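Local coordinates for protein PTHB1 (Homo sapiens, PDB 4YD8), which forms part of the BBSome, a coat complex thought to sort specific membrane proteins to the primary cilium and required for ciliogenesis, and appears here as its N-terminal seven-bladed beta-propeller, at residues L83-G88 with L99-S104; R137-M142 with I156-M161. All blocks are in the same frame, centred on the assembly; numbering follows the deposited sequence.

Contacts 1 and 2 join the two innermost strands of successive blades of the propeller, with centres 11 Å apart. In each, a classic beta bulge sets two residues of the first strand against one of the second: L83 and Q84 face L102, C140 and N141 face Q159. Two polar ties join the blades: S104 O lies 2.7 Å from A139 N at the start of strand 139-145, and further along Q84 OE1 lies 2.8 Å from M142 N, both probable hydrogen bonds. L83 CD1 packs 3.5 Å from A139 O. G145, which is critical for protein stability, lies about 7 Å from the side chain of I156 and about 10 Å from that of E86.

Contact 1 of 2, residues L83-G88 with L99-S104; sequences LQVEVG and LAVLHS
L83 and L102 meet at the bulged end of an antiparallel hairpin, where L83 N donates to L102 O at 2.8 Å. From there the L83 side chain runs along the end of the second segment. Its CB rests 3.5 Å from L102 O; CG, swung away from the carbonyl carbon (chi1 -62°), passes that oxygen and nears S104 N; CD1 ends 3.8 Å from S104 N, over the backbone of H103 and S104. One step on, L102 N returns a nearly straight bond to Q84 O, so L102 serves both L83 and Q84, a classic beta bulge. E86 and A100 form the next hydrogen-bonded pair, joined in both directions, the shorter bond running from A100 N to E86 O at 2.7 Å. On the face of V85, V87, L99 and V101, L99 CD1 reaches back over the first strand, meeting E86 O at 3.6 Å and V87 CG2 at 4.0 Å. On the other face Q84 extends beyond CG and turns its NE2 to E86 OE2 at 2.7 Å. OE2 accepts with its anti lone pair and sits in the plane of the Q84 amide, which helps fix that amide's rotation; Q84 OE1 is taken by M142 N. Strand 84-88 is the inner edge of a four-stranded blade, followed outward by 98-102, 106-112 and 127-134. V85 and V87 pack on strand 29-32 of the preceding blade, while Q84, E86 and L102 touch strand 139-145 of the next.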
# COMPACT_ATOMS: atom_id res chain seq x y z
N LEU A 83 -1.70 10.99 5.78
CA LEU A 83 -2.41 10.63 4.55
C LEU A 83 -1.95 9.28 4.00
O LEU A 83 -2.73 8.56 3.38
CB LEU A 83 -2.21 11.69 3.48
CG LEU A 83 -2.75 13.09 3.82
CD1 LEU A 83 -2.68 13.98 2.59
CD2 LEU A 83 -4.17 12.99 4.36
N GLN A 84 -0.68 8.96 4.20
CA GLN A 84 -0.12 7.72 3.65
C GLN A 84 1.18 7.36 4.35
O GLN A 84 1.89 8.25 4.82
CB GLN A 84 0.10 7.88 2.14
CG GLN A 84 0.32 6.55 1.40
CD GLN A 84 0.37 6.73 -0.10
OE1 GLN A 84 -0.16 7.71 -0.65
NE2 GLN A 84 1.01 5.78 -0.79
N VAL A 85 1.47 6.07 4.45
CA VAL A 85 2.78 5.61 4.94
C VAL A 85 3.36 4.61 3.94
O VAL A 85 2.62 3.80 3.35
CB VAL A 85 2.69 4.95 6.34
CG1 VAL A 85 2.47 6.01 7.43
CG2 VAL A 85 1.57 3.93 6.38
N GLU A 86 4.67 4.68 3.72
CA GLU A 86 5.38 3.75 2.85
C GLU A 86 6.78 3.53 3.42
O GLU A 86 7.28 4.36 4.18
CB GLU A 86 5.51 4.26 1.41
CG GLU A 86 4.19 4.49 0.63
CD GLU A 86 3.32 3.25 0.43
OE1 GLU A 86 3.80 2.09 0.59
OE2 GLU A 86 2.13 3.44 0.08
N VAL A 87 7.41 2.43 3.03
CA VAL A 87 8.72 2.08 3.55
C VAL A 87 9.59 1.72 2.37
O VAL A 87 9.17 0.93 1.52
CB VAL A 87 8.63 0.89 4.54
CG1 VAL A 87 10.04 0.38 4.90
CG2 VAL A 87 7.84 1.30 5.79
N GLY A 88 10.78 2.30 2.29
CA GLY A 88 11.63 2.11 1.14
C GLY A 88 13.01 2.69 1.35
O GLY A 88 13.34 3.19 2.43
N LEU A 99 11.04 4.98 6.75
CA LEU A 99 9.59 5.24 6.76
C LEU A 99 9.32 6.60 6.14
O LEU A 99 9.89 7.59 6.59
CB LEU A 99 9.05 5.22 8.18
CG LEU A 99 7.57 5.59 8.37
CD1 LEU A 99 6.66 4.59 7.69
CD2 LEU A 99 7.21 5.73 9.84
N ALA A 100 8.45 6.65 5.13
CA ALA A 100 7.97 7.94 4.62
C ALA A 100 6.56 8.15 5.14
O ALA A 100 5.72 7.26 5.07
CB ALA A 100 8.01 7.98 3.10
N VAL A 101 6.31 9.33 5.70
CA VAL A 101 4.99 9.70 6.18
C VAL A 101 4.54 10.90 5.36
O VAL A 101 5.21 11.94 5.35
CB VAL A 101 5.00 10.06 7.67
CG1 VAL A 101 3.60 10.45 8.15
CG2 VAL A 101 5.57 8.87 8.50
N LEU A 102 3.43 10.74 4.66
CA LEU A 102 2.88 11.83 3.86
C LEU A 102 1.84 12.57 4.65
O LEU A 102 0.89 11.96 5.16
CB LEU A 102 2.28 11.28 2.56
CG LEU A 102 1.71 12.33 1.61
CD1 LEU A 102 2.82 13.28 1.14
CD2 LEU A 102 1.04 11.63 0.44
N HIS A 103 2.01 13.89 4.75
CA HIS A 103 1.00 14.78 5.32
C HIS A 103 0.49 15.68 4.21
O HIS A 103 1.02 15.66 3.10
CB HIS A 103 1.59 15.64 6.45
CG HIS A 103 2.14 14.86 7.61
ND1 HIS A 103 1.34 14.25 8.54
CD2 HIS A 103 3.42 14.60 7.98
CE1 HIS A 103 2.10 13.64 9.45
NE2 HIS A 103 3.36 13.86 9.13
N SER A 104 -0.54 16.46 4.50
CA SER A 104 -1.10 17.37 3.50
C SER A 104 -0.06 18.31 2.89
O SER A 104 -0.05 18.52 1.66
CB SER A 104 -2.23 18.19 4.11
OG SER A 104 -2.72 19.11 3.15

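Contact 2 of 2, residues R137-M142 with I156-M161; sequences RTACNM and ICIQSM
M161, modelled as selenomethionine, folds back over T138 and C140 at the start of the first strand, bending at both of its last two torsions. Its CG lies 3.6 Å from T138 OG1, crossing that side chain at a slant, and SE settles against C140 CB at 3.7 Å, while the backbone N of M161 donates to T138 O. No residue buries more surface in the contact; M142 and Q159 come next. Q159 O receives C140 N at 2.7 Å, in the carbonyl plane, and a weak, longer bond from N141 N. Two consecutive residues thus share one partner, a classic beta bulge that shifts the register by one within the inner hairpin of this propeller blade; strands 164-169 and 172-178 complete the four-stranded sheet. Past the bulge Q159 N donates to N141 O. The side chains of these two residues lie alongside each other, pointing the same way, their amide planes 27° apart. NE2 of Q159 gives N141 OD1 a hydrogen bond of 3.0 Å, with the acceptor in the donor's amide plane; NE2 approaches from the side of the N141 carbonyl (C=O...N 119°), somewhat tilted from its plane. Q159 NE2 donates as well to G186 O, in the loop leading to the next blade, and N141 ND2 donates to the same oxygen, so this carbonyl helps hold the paired amides. On the opposite face M142, also selenomethionine, packs CB 4.0 Å from I158 CG1 and extends beyond CG until SE meets I156 CG2 at 4.2 Å. A139 CB touches I158 CG2 at 3.8 Å. L102 and L107 of the preceding blade lie against M142 and I158.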
# COMPACT_ATOMS: atom_id res chain seq x y z
N ARG A 137 2.16 22.52 -2.53
CA ARG A 137 0.75 22.23 -2.82
C ARG A 137 0.23 21.14 -1.89
O ARG A 137 1.00 20.29 -1.46
CB ARG A 137 0.56 21.79 -4.27
CG ARG A 137 1.27 22.65 -5.28
CD ARG A 137 1.04 22.18 -6.69
NE ARG A 137 1.36 23.24 -7.64
CZ ARG A 137 0.52 24.22 -7.95
NH1 ARG A 137 -0.68 24.28 -7.39
NH2 ARG A 137 0.89 25.15 -8.81
N THR A 138 -1.06 21.16 -1.60
CA THR A 138 -1.68 20.09 -0.80
C THR A 138 -1.55 18.72 -1.46
O THR A 138 -1.83 18.56 -2.64
CB THR A 138 -3.17 20.37 -0.57
OG1 THR A 138 -3.77 20.72 -1.83
CG2 THR A 138 -3.35 21.54 0.38
N ALA A 139 -1.16 17.71 -0.67
CA ALA A 139 -0.92 16.37 -1.21
C ALA A 139 -2.18 15.52 -1.27
O ALA A 139 -3.09 15.70 -0.47
CB ALA A 139 0.15 15.64 -0.37
N CYS A 140 -2.22 14.60 -2.23
CA CYS A 140 -3.25 13.57 -2.23
C CYS A 140 -2.66 12.22 -1.80
O CYS A 140 -3.02 11.70 -0.74
CB CYS A 140 -3.89 13.43 -3.62
SG CYS A 140 -5.12 12.09 -3.67
N ASN A 141 -1.76 11.68 -2.61
CA ASN A 141 -1.20 10.34 -2.39
C ASN A 141 0.21 10.29 -2.97
O ASN A 141 0.69 11.27 -3.53
CB ASN A 141 -2.11 9.25 -2.98
CG ASN A 141 -2.46 9.48 -4.46
OD1 ASN A 141 -1.78 10.21 -5.17
ND2 ASN A 141 -3.53 8.82 -4.93
N MSE A 142 0.90 9.16 -2.83
CA MSE A 142 2.27 9.08 -3.32
C MSE A 142 2.59 7.68 -3.80
O MSE A 142 1.85 6.74 -3.50
CB MSE A 142 3.26 9.48 -2.23
CG MSE A 142 3.21 8.59 -0.99
SE MSE A 142 4.70 9.12 0.21
CE MSE A 142 4.15 8.19 1.80
N ILE A 156 10.60 9.32 -4.63
CA ILE A 156 9.21 9.44 -4.22
C ILE A 156 8.51 10.42 -5.15
O ILE A 156 9.08 11.43 -5.55
CB ILE A 156 9.09 9.91 -2.75
CG1 ILE A 156 9.47 8.77 -1.78
CG2 ILE A 156 7.68 10.42 -2.42
CD1 ILE A 156 9.70 9.25 -0.37
N CYS A 157 7.29 10.07 -5.54
CA CYS A 157 6.46 10.95 -6.36
C CYS A 157 5.15 11.19 -5.63
O CYS A 157 4.45 10.23 -5.28
CB CYS A 157 6.19 10.34 -7.73
SG CYS A 157 5.01 11.34 -8.72
N ILE A 158 4.84 12.45 -5.38
CA ILE A 158 3.62 12.81 -4.67
C ILE A 158 2.66 13.48 -5.66
O ILE A 158 3.05 14.41 -6.36
CB ILE A 158 3.91 13.77 -3.49
CG1 ILE A 158 4.81 13.12 -2.44
CG2 ILE A 158 2.61 14.26 -2.85
CD1 ILE A 158 5.36 14.14 -1.43
N GLN A 159 1.43 13.00 -5.72
CA GLN A 159 0.39 13.67 -6.50
C GLN A 159 -0.32 14.70 -5.63
O GLN A 159 -0.83 14.35 -4.56
CB GLN A 159 -0.62 12.65 -7.05
CG GLN A 159 -1.74 13.34 -7.88
CD GLN A 159 -2.77 12.35 -8.41
OE1 GLN A 159 -3.41 12.59 -9.43
NE2 GLN A 159 -2.94 11.23 -7.71
N SER A 160 -0.38 15.95 -6.09
CA SER A 160 -1.09 16.98 -5.35
C SER A 160 -2.59 16.87 -5.59
O SER A 160 -3.02 16.21 -6.53
CB SER A 160 -0.60 18.38 -5.76
OG SER A 160 -1.04 18.69 -7.07
N MSE A 161 -3.38 17.52 -4.74
CA MSE A 161 -4.83 17.52 -4.92
C MSE A 161 -5.22 18.11 -6.28
O MSE A 161 -6.21 17.70 -6.85
CB MSE A 161 -5.53 18.30 -3.80
CG MSE A 161 -5.44 17.61 -2.43
SE MSE A 161 -6.39 15.89 -2.37
CE MSE A 161 -8.06 16.40 -3.24